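Side-chain contacts in acyl-CoA dehydrogenase (Bacillus anthracis, PDB 3OWA), which probably catalyses the flavin-dependent alpha,beta-dehydrogenation of acyl-CoA thioesters, binding FAD between subunits of an alpha-helical and beta-barrel fold: residues Y290-Q295 and E591-T596; G278-A283 and D373-E378. One frame throughout, in Å; residues are numbered along the deposited sequence.

Contact 1. Residues Y290-Q295 and E591-T596; sequences YANQRQ and EDERYT. With FAD (flavin-adenine dinucleotide), chain J.
The side-chain amide of Asn292 and the carboxylate of Glu593 come together obliquely, their planes 30° apart and so nearly coplanar. As modelled, Asn292 OD1 lies 3.1 Å from Glu593 OE1; the amide is probably turned over, and in the reversed setting a hydrogen bond would be possible. Glu593 OE1 also lies 3.5 Å from Asn292 CB. Glu593 follows the end of helix 578-592 with positive phi, and its chain, extended beyond CG, carries the carboxylate across to the last turn of helix 257-293, where the CA atoms of Asn292 and Glu593 are 8.2 Å apart.

The guanidinium of Arg294, two residues on, has FAD O1A at its edge and in its plane. Arg294 NE gives FAD O1A a nearly straight hydrogen bond (2.9 Å, 167°), while NH1 makes weak, more bent bonds to O1A and, at 2.8 Å, to FAD O2P. A bend at chi2 (52°) turns the arginine chain toward the cofactor's two phosphates. Its NH2 binds Pro156 O of the second subunit, so one flat group joins cofactor and dimer partner. Tyr290 O accepts hydrogen bonds from both Gln293 N and Arg294 N as the helix ends. The chemistry implies two unlike roles for residues two apart: a polar surface touch to the C-terminal tail at Asn292, and at Arg294 a cationic grip that probably offsets the negative charge of the FAD pyrophosphate.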
loop_
_atom_site.group_PDB
_atom_site.type_symbol
_atom_site.label_atom_id
_atom_site.label_comp_id
_atom_site.label_asym_id
_atom_site.label_seq_id
_atom_site.Cartn_x
_atom_site.Cartn_y
_atom_site.Cartn_z
ATOM N N TYR A 290 -13.393 -3.055 -15.832
ATOM C CA TYR A 290 -12.981 -1.687 -16.147
ATOM C C TYR A 290 -11.958 -1.630 -17.278
ATOM O O TYR A 290 -12.110 -0.825 -18.189
ATOM C CB TYR A 290 -12.439 -0.939 -14.903
ATOM C CG TYR A 290 -12.273 0.512 -15.207
ATOM C CD1 TYR A 290 -11.003 1.047 -15.494
ATOM C CD2 TYR A 290 -13.393 1.365 -15.262
ATOM C CE1 TYR A 290 -10.852 2.373 -15.817
ATOM C CE2 TYR A 290 -13.249 2.712 -15.567
ATOM C CZ TYR A 290 -11.974 3.216 -15.844
ATOM O OH TYR A 290 -11.815 4.545 -16.173
ATOM N N ALA A 291 -10.940 -2.492 -17.222
ATOM C CA ALA A 291 -9.895 -2.557 -18.248
ATOM C C ALA A 291 -10.441 -2.848 -19.658
ATOM O O ALA A 291 -9.970 -2.260 -20.627
ATOM C CB ALA A 291 -8.807 -3.581 -17.883
ATOM N N ASN A 292 -11.440 -3.720 -19.758
ATOM C CA ASN A 292 -12.111 -3.983 -21.046
ATOM C C ASN A 292 -12.929 -2.805 -21.587
ATOM O O ASN A 292 -13.129 -2.712 -22.785
ATOM C CB ASN A 292 -13.033 -5.208 -20.955
ATOM C CG ASN A 292 -12.274 -6.540 -21.007
ATOM O OD1 ASN A 292 -12.744 -7.539 -20.472
ATOM N ND2 ASN A 292 -11.122 -6.559 -21.647
ATOM N N GLN A 293 -13.422 -1.919 -20.721
ATOM C CA GLN A 293 -14.286 -0.832 -21.220
ATOM C C GLN A 293 -13.548 0.490 -21.420
ATOM O O GLN A 293 -13.881 1.251 -22.331
ATOM C CB GLN A 293 -15.524 -0.621 -20.339
ATOM C CG GLN A 293 -16.499 -1.821 -20.291
ATOM C CD GLN A 293 -17.097 -2.200 -21.636
ATOM O OE1 GLN A 293 -16.947 -3.339 -22.100
ATOM N NE2 GLN A 293 -17.793 -1.253 -22.267
ATOM N N ARG A 294 -12.564 0.771 -20.562
ATOM C CA ARG A 294 -11.847 2.041 -20.643
ATOM C C ARG A 294 -10.897 2.041 -21.842
ATOM O O ARG A 294 -10.013 1.203 -21.928
ATOM C CB ARG A 294 -11.062 2.282 -19.348
ATOM C CG ARG A 294 -10.154 3.505 -19.363
ATOM C CD ARG A 294 -10.878 4.748 -19.793
ATOM N NE ARG A 294 -10.142 5.954 -19.387
ATOM C CZ ARG A 294 -10.580 7.199 -19.534
ATOM N NH1 ARG A 294 -9.852 8.241 -19.078
ATOM N NH2 ARG A 294 -11.757 7.409 -20.120
ATOM N N GLN A 295 -11.085 2.978 -22.765
ATOM C CA GLN A 295 -10.143 3.148 -23.873
ATOM C C GLN A 295 -9.273 4.372 -23.655
ATOM O O GLN A 295 -9.746 5.399 -23.158
ATOM C CB GLN A 295 -10.879 3.254 -25.205
ATOM C CG GLN A 295 -11.915 2.188 -25.366
ATOM C CD GLN A 295 -12.038 1.699 -26.793
ATOM O OE1 GLN A 295 -11.316 2.143 -27.698
ATOM N NE2 GLN A 295 -12.957 0.781 -27.007
ATOM N N GLU A 591 -11.009 -12.320 -20.544
ATOM C CA GLU A 591 -12.041 -13.040 -21.310
ATOM C C GLU A 591 -13.293 -13.306 -20.450
ATOM O O GLU A 591 -14.412 -13.043 -20.882
ATOM C CB GLU A 591 -11.463 -14.342 -21.865
ATOM C CG GLU A 591 -12.491 -15.238 -22.514
ATOM C CD GLU A 591 -12.994 -14.688 -23.847
ATOM O OE1 GLU A 591 -12.268 -14.838 -24.862
ATOM O OE2 GLU A 591 -14.116 -14.120 -23.883
ATOM N N ASP A 592 -13.088 -13.812 -19.233
ATOM C CA ASP A 592 -14.183 -14.105 -18.290
ATOM C C ASP A 592 -14.669 -12.873 -17.523
ATOM O O ASP A 592 -15.739 -12.897 -16.935
ATOM C CB ASP A 592 -13.764 -15.214 -17.305
ATOM C CG ASP A 592 -13.382 -16.535 -18.014
ATOM O OD1 ASP A 592 -13.811 -16.763 -19.176
ATOM O OD2 ASP A 592 -12.634 -17.349 -17.409
ATOM N N GLU A 593 -13.874 -11.804 -17.529
ATOM C CA GLU A 593 -14.130 -10.584 -16.700
ATOM C C GLU A 593 -14.388 -10.890 -15.229
ATOM O O GLU A 593 -15.293 -10.316 -14.603
ATOM C CB GLU A 593 -15.262 -9.718 -17.271
ATOM C CG GLU A 593 -14.923 -9.042 -18.585
ATOM C CD GLU A 593 -16.014 -8.096 -19.052
ATOM O OE1 GLU A 593 -15.665 -7.033 -19.599
ATOM O OE2 GLU A 593 -17.216 -8.415 -18.871
ATOM N N ARG A 594 -13.585 -11.800 -14.694
ATOM C CA ARG A 594 -13.600 -12.135 -13.281
ATOM C C ARG A 594 -12.402 -13.021 -12.979
ATOM O O ARG A 594 -11.724 -13.515 -13.892
ATOM C CB ARG A 594 -14.908 -12.840 -12.874
ATOM C CG ARG A 594 -15.148 -14.183 -13.576
ATOM C CD ARG A 594 -16.495 -14.806 -13.205
ATOM N NE ARG A 594 -16.543 -16.216 -13.599
ATOM C CZ ARG A 594 -16.817 -16.658 -14.824
ATOM N NH1 ARG A 594 -17.083 -15.809 -15.810
ATOM N NH2 ARG A 594 -16.818 -17.964 -15.068
ATOM N N TYR A 595 -12.156 -13.221 -11.690
ATOM C CA TYR A 595 -11.162 -14.149 -11.239
ATOM C C TYR A 595 -11.677 -15.543 -11.569
ATOM O O TYR A 595 -12.833 -15.858 -11.317
ATOM C CB TYR A 595 -10.988 -14.020 -9.750
ATOM C CG TYR A 595 -10.272 -15.172 -9.120
ATOM C CD1 TYR A 595 -10.991 -16.209 -8.549
ATOM C CD2 TYR A 595 -8.871 -15.230 -9.094
ATOM C CE1 TYR A 595 -10.352 -17.269 -7.948
ATOM C CE2 TYR A 595 -8.210 -16.296 -8.492
ATOM C CZ TYR A 595 -8.970 -17.312 -7.923
ATOM O OH TYR A 595 -8.382 -18.372 -7.291
ATOM N N THR A 596 -10.809 -16.368 -12.122
ATOM C CA THR A 596 -11.221 -17.654 -12.641
ATOM C C THR A 596 -10.118 -18.654 -12.387
ATOM O O THR A 596 -8.975 -18.267 -12.153
ATOM C CB THR A 596 -11.574 -17.550 -14.136
ATOM O OG1 THR A 596 -12.102 -18.789 -14.562
ATOM C CG2 THR A 596 -10.377 -17.210 -14.989
HETATM P PA FAD J . -6.304 6.612 -17.587
HETATM O O1A FAD J . -7.593 5.998 -18.109
HETATM O O2A FAD J . -5.616 7.493 -18.560
HETATM O O5B FAD J . -5.396 5.402 -17.102
HETATM C C5B FAD J . -5.967 4.245 -16.562
HETATM C C4B FAD J . -4.884 3.221 -16.300
HETATM O O4B FAD J . -4.340 2.793 -17.544
HETATM C C3B FAD J . -3.734 3.797 -15.468
HETATM O O3B FAD J . -3.204 2.765 -14.682
HETATM C C2B FAD J . -2.703 4.120 -16.545
HETATM O O2B FAD J . -1.393 4.099 -16.051
HETATM C C1B FAD J . -2.941 2.993 -17.553
HETATM N N9A FAD J . -2.488 3.355 -18.916
HETATM C C8A FAD J . -2.976 4.347 -19.742
HETATM N N7A FAD J . -2.294 4.322 -20.921
HETATM C C5A FAD J . -1.392 3.317 -20.853
HETATM C C6A FAD J . -0.426 2.842 -21.738
HETATM N N6A FAD J . -0.159 3.490 -22.881
HETATM N N1A FAD J . 0.357 1.773 -21.352
HETATM C C2A FAD J . 0.208 1.185 -20.109
HETATM N N3A FAD J . -0.758 1.659 -19.246
HETATM C C4A FAD J . -1.519 2.706 -19.595
HETATM N N1 FAD J . -5.917 17.264 -14.889
HETATM C C2 FAD J . -5.666 18.537 -15.307
HETATM O O2 FAD J . -5.353 18.711 -16.483
HETATM N N3 FAD J . -5.780 19.607 -14.432
HETATM C C4 FAD J . -6.136 19.423 -13.117
HETATM O O4 FAD J . -6.225 20.399 -12.362
HETATM C C4X FAD J . -6.371 18.125 -12.681
HETATM N N5 FAD J . -6.729 17.887 -11.365
HETATM C C5X FAD J . -7.027 16.608 -10.947
HETATM C C6 FAD J . -7.469 16.394 -9.637
HETATM C C7 FAD J . -7.778 15.097 -9.237
HETATM C C7M FAD J . -8.223 14.833 -7.816
HETATM C C8 FAD J . -7.668 14.050 -10.156
HETATM C C8M FAD J . -7.977 12.631 -9.791
HETATM C C9 FAD J . -7.220 14.262 -11.457
HETATM C C9A FAD J . -6.924 15.548 -11.868
HETATM N N10 FAD J . -6.486 15.767 -13.168
HETATM C C10 FAD J . -6.260 17.052 -13.581
HETATM C "C1'" FAD J . -6.370 14.645 -14.162
HETATM C "C2'" FAD J . -5.391 13.565 -13.641
HETATM O "O2'" FAD J . -4.021 13.966 -13.446
HETATM C "C3'" FAD J . -5.589 12.276 -14.460
HETATM O "O3'" FAD J . -6.305 11.339 -13.688
HETATM C "C4'" FAD J . -4.273 11.694 -14.878
HETATM O "O4'" FAD J . -3.593 12.686 -15.628
HETATM C "C5'" FAD J . -4.726 10.105 -15.569
HETATM O "O5'" FAD J . -5.830 9.962 -16.363
HETATM P P FAD J . -7.076 8.946 -16.151
HETATM O O1P FAD J . -7.453 9.123 -14.695
HETATM O O2P FAD J . -8.239 9.144 -17.039
HETATM O O3P FAD J . -6.518 7.466 -16.236
#

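Contact 2. Residues G278-A283 and D373-E378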
loop_
_atom_site.group_PDB
_atom_site.type_symbol
_atom_site.label_atom_id
_atom_site.label_comp_id
_atom_site.label_asym_id
_atom_site.label_seq_id
_atom_site.Cartn_x
_atom_site.Cartn_y
_atom_site.Cartn_z
ATOM N N GLY A 278 -12.500 -13.026 -0.513
ATOM C CA GLY A 278 -13.706 -12.591 -1.258
ATOM C C GLY A 278 -13.514 -11.200 -1.845
ATOM O O GLY A 278 -13.858 -10.941 -2.997
ATOM N N SER A 279 -12.944 -10.280 -1.058
ATOM C CA SER A 279 -12.715 -8.960 -1.563
ATOM C C SER A 279 -11.684 -8.913 -2.665
ATOM O O SER A 279 -11.822 -8.116 -3.588
ATOM C CB SER A 279 -12.297 -8.008 -0.420
ATOM O OG SER A 279 -13.261 -8.038 0.641
ATOM N N ALA A 280 -10.627 -9.720 -2.566
ATOM C CA ALA A 280 -9.613 -9.712 -3.595
ATOM C C ALA A 280 -10.202 -10.214 -4.902
ATOM O O ALA A 280 -9.886 -9.676 -5.951
ATOM C CB ALA A 280 -8.358 -10.573 -3.174
ATOM N N LYS A 281 -11.082 -11.206 -4.835
ATOM C CA LYS A 281 -11.747 -11.687 -6.042
ATOM C C LYS A 281 -12.631 -10.622 -6.656
ATOM O O LYS A 281 -12.685 -10.486 -7.877
ATOM C CB LYS A 281 -12.637 -12.890 -5.750
ATOM C CG LYS A 281 -11.929 -14.177 -5.423
ATOM C CD LYS A 281 -12.993 -15.252 -5.294
ATOM C CE LYS A 281 -12.464 -16.557 -4.727
ATOM N NZ LYS A 281 -13.607 -17.539 -4.637
ATOM N N ARG A 282 -13.310 -9.842 -5.822
ATOM C CA ARG A 282 -14.158 -8.785 -6.343
ATOM C C ARG A 282 -13.308 -7.667 -7.002
ATOM O O ARG A 282 -13.688 -7.101 -8.038
ATOM C CB ARG A 282 -15.014 -8.197 -5.199
ATOM C CG ARG A 282 -15.920 -7.066 -5.630
ATOM C CD ARG A 282 -16.923 -7.536 -6.731
ATOM N NE ARG A 282 -17.753 -6.400 -7.102
ATOM C CZ ARG A 282 -18.603 -6.391 -8.124
ATOM N NH1 ARG A 282 -19.304 -5.284 -8.384
ATOM N NH2 ARG A 282 -18.736 -7.476 -8.893
ATOM N N ALA A 283 -12.172 -7.338 -6.386
ATOM C CA ALA A 283 -11.281 -6.347 -6.955
ATOM C C ALA A 283 -10.766 -6.814 -8.333
ATOM O O ALA A 283 -10.653 -6.011 -9.256
ATOM C CB ALA A 283 -10.071 -6.082 -6.009
ATOM N N ASP A 373 -4.590 -6.033 0.267
ATOM C CA ASP A 373 -3.967 -4.690 0.234
ATOM C C ASP A 373 -3.376 -4.404 -1.187
ATOM O O ASP A 373 -3.536 -3.305 -1.762
ATOM C CB ASP A 373 -2.868 -4.663 1.304
ATOM C CG ASP A 373 -2.128 -3.341 1.379
ATOM O OD1 ASP A 373 -2.483 -2.482 2.214
ATOM O OD2 ASP A 373 -1.174 -3.135 0.598
ATOM N N TYR A 374 -2.655 -5.368 -1.723
ATOM C CA TYR A 374 -2.033 -5.231 -3.038
ATOM C C TYR A 374 -3.109 -5.158 -4.125
ATOM O O TYR A 374 -2.999 -4.349 -5.043
ATOM C CB TYR A 374 -1.096 -6.445 -3.293
ATOM C CG TYR A 374 -0.563 -6.476 -4.707
ATOM C CD1 TYR A 374 0.572 -5.733 -5.048
ATOM C CD2 TYR A 374 -1.219 -7.217 -5.716
ATOM C CE1 TYR A 374 1.060 -5.706 -6.362
ATOM C CE2 TYR A 374 -0.740 -7.188 -7.040
ATOM C CZ TYR A 374 0.417 -6.456 -7.337
ATOM O OH TYR A 374 0.895 -6.404 -8.633
ATOM N N THR A 375 -4.119 -6.027 -4.069
ATOM C CA THR A 375 -5.131 -6.047 -5.121
ATOM C C THR A 375 -5.979 -4.770 -5.170
ATOM O O THR A 375 -6.294 -4.289 -6.259
ATOM C CB THR A 375 -6.053 -7.317 -5.075
ATOM O OG1 THR A 375 -6.844 -7.248 -3.880
ATOM C CG2 THR A 375 -5.225 -8.611 -5.058
ATOM N N VAL A 376 -6.328 -4.166 -4.023
ATOM C CA VAL A 376 -7.130 -2.945 -4.112
ATOM C C VAL A 376 -6.234 -1.799 -4.553
ATOM O O VAL A 376 -6.667 -0.882 -5.210
ATOM C CB VAL A 376 -7.908 -2.543 -2.776
ATOM C CG1 VAL A 376 -8.880 -3.596 -2.444
ATOM C CG2 VAL A 376 -6.943 -2.388 -1.577
ATOM N N ASP A 377 -4.966 -1.860 -4.211
ATOM C CA ASP A 377 -4.083 -0.815 -4.634
ATOM C C ASP A 377 -3.866 -0.872 -6.181
ATOM O O ASP A 377 -3.794 0.177 -6.857
ATOM C CB ASP A 377 -2.756 -0.941 -3.914
ATOM C CG ASP A 377 -1.806 0.168 -4.305
ATOM O OD1 ASP A 377 -2.079 1.313 -3.900
ATOM O OD2 ASP A 377 -0.800 -0.083 -5.025
ATOM N N GLU A 378 -3.753 -2.072 -6.760
ATOM C CA GLU A 378 -3.559 -2.102 -8.187
ATOM C C GLU A 378 -4.886 -1.841 -8.857
ATOM O O GLU A 378 -4.932 -1.387 -9.995
ATOM C CB GLU A 378 -2.995 -3.446 -8.646
ATOM C CG GLU A 378 -1.454 -3.616 -8.279
ATOM C CD GLU A 378 -0.524 -2.512 -8.872
ATOM O OE1 GLU A 378 0.648 -2.423 -8.437
ATOM O OE2 GLU A 378 -0.950 -1.682 -9.711
#
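Ala280 and Ala283 of helix 257-293 pack against Thr375 of helix 358-383, a helix-helix contact inside the C-terminal helical bundle of the acyl-CoA dehydrogenase fold. The two segments run in the same general direction, and small side chains let the backbones come close: the CA atoms of Ala280 and Thr375 are 6.0 Å apart, those of Ala283 and Val376 6.1 Å.

The contact across the helices is van der Waals packing, with no hydrogen bond between them. Both branches of Thr375 meet Ala280, CG2 lying 4.1 Å from Ala280 CB, and all three touching residues are buried. Met397 of helix 393-401 packs on Ala283 and Val376, and Thr318 of helix 305-336 on Ala280, so further helices close in around the pair.

Hydrogen bonding satisfies the one side-chain hydroxyl in this interface within its own helix: Thr375 OG1, set between the backbone N and the carbonyl carbon by chi1 of 67°, bonds to Leu372 O.

Ionic and aromatic interactions involve residues that take no part in this contact. Lys281 forms salt bridges to Glu103 and Glu322, and Asp377 to Arg402 and Arg405 of the second subunit; the Tyr374 ring, in a cation-pi pair with Lys317, has Glu378 CG over one face. The Thr375 hydroxyl lies against both alanines, with OG1 3.7 Å from Ala280 CB and 4.0 Å from Ala283 CB.

In the fold
Both contacts use helix 257-293, at successive levels along it, and their centres are 14 Å apart. Contact 2 is a buried contact between helices, centred about 15 Å from the centre of the chain, and its chemistry is van der Waals packing of two alanines on a threonine whose hydroxyl is hydrogen-bonded within its own helix. Contact 1 lies at the surface, about 27 Å from that centre, where the same helix ends beside the C-terminal tail; there the touching groups are polar and FAD and the second subunit come near. The tail also bridges the two sites directly: Tyr595 CD1 of segment 591-596 packs 3.8 Å from Lys281 CG of segment 278-283.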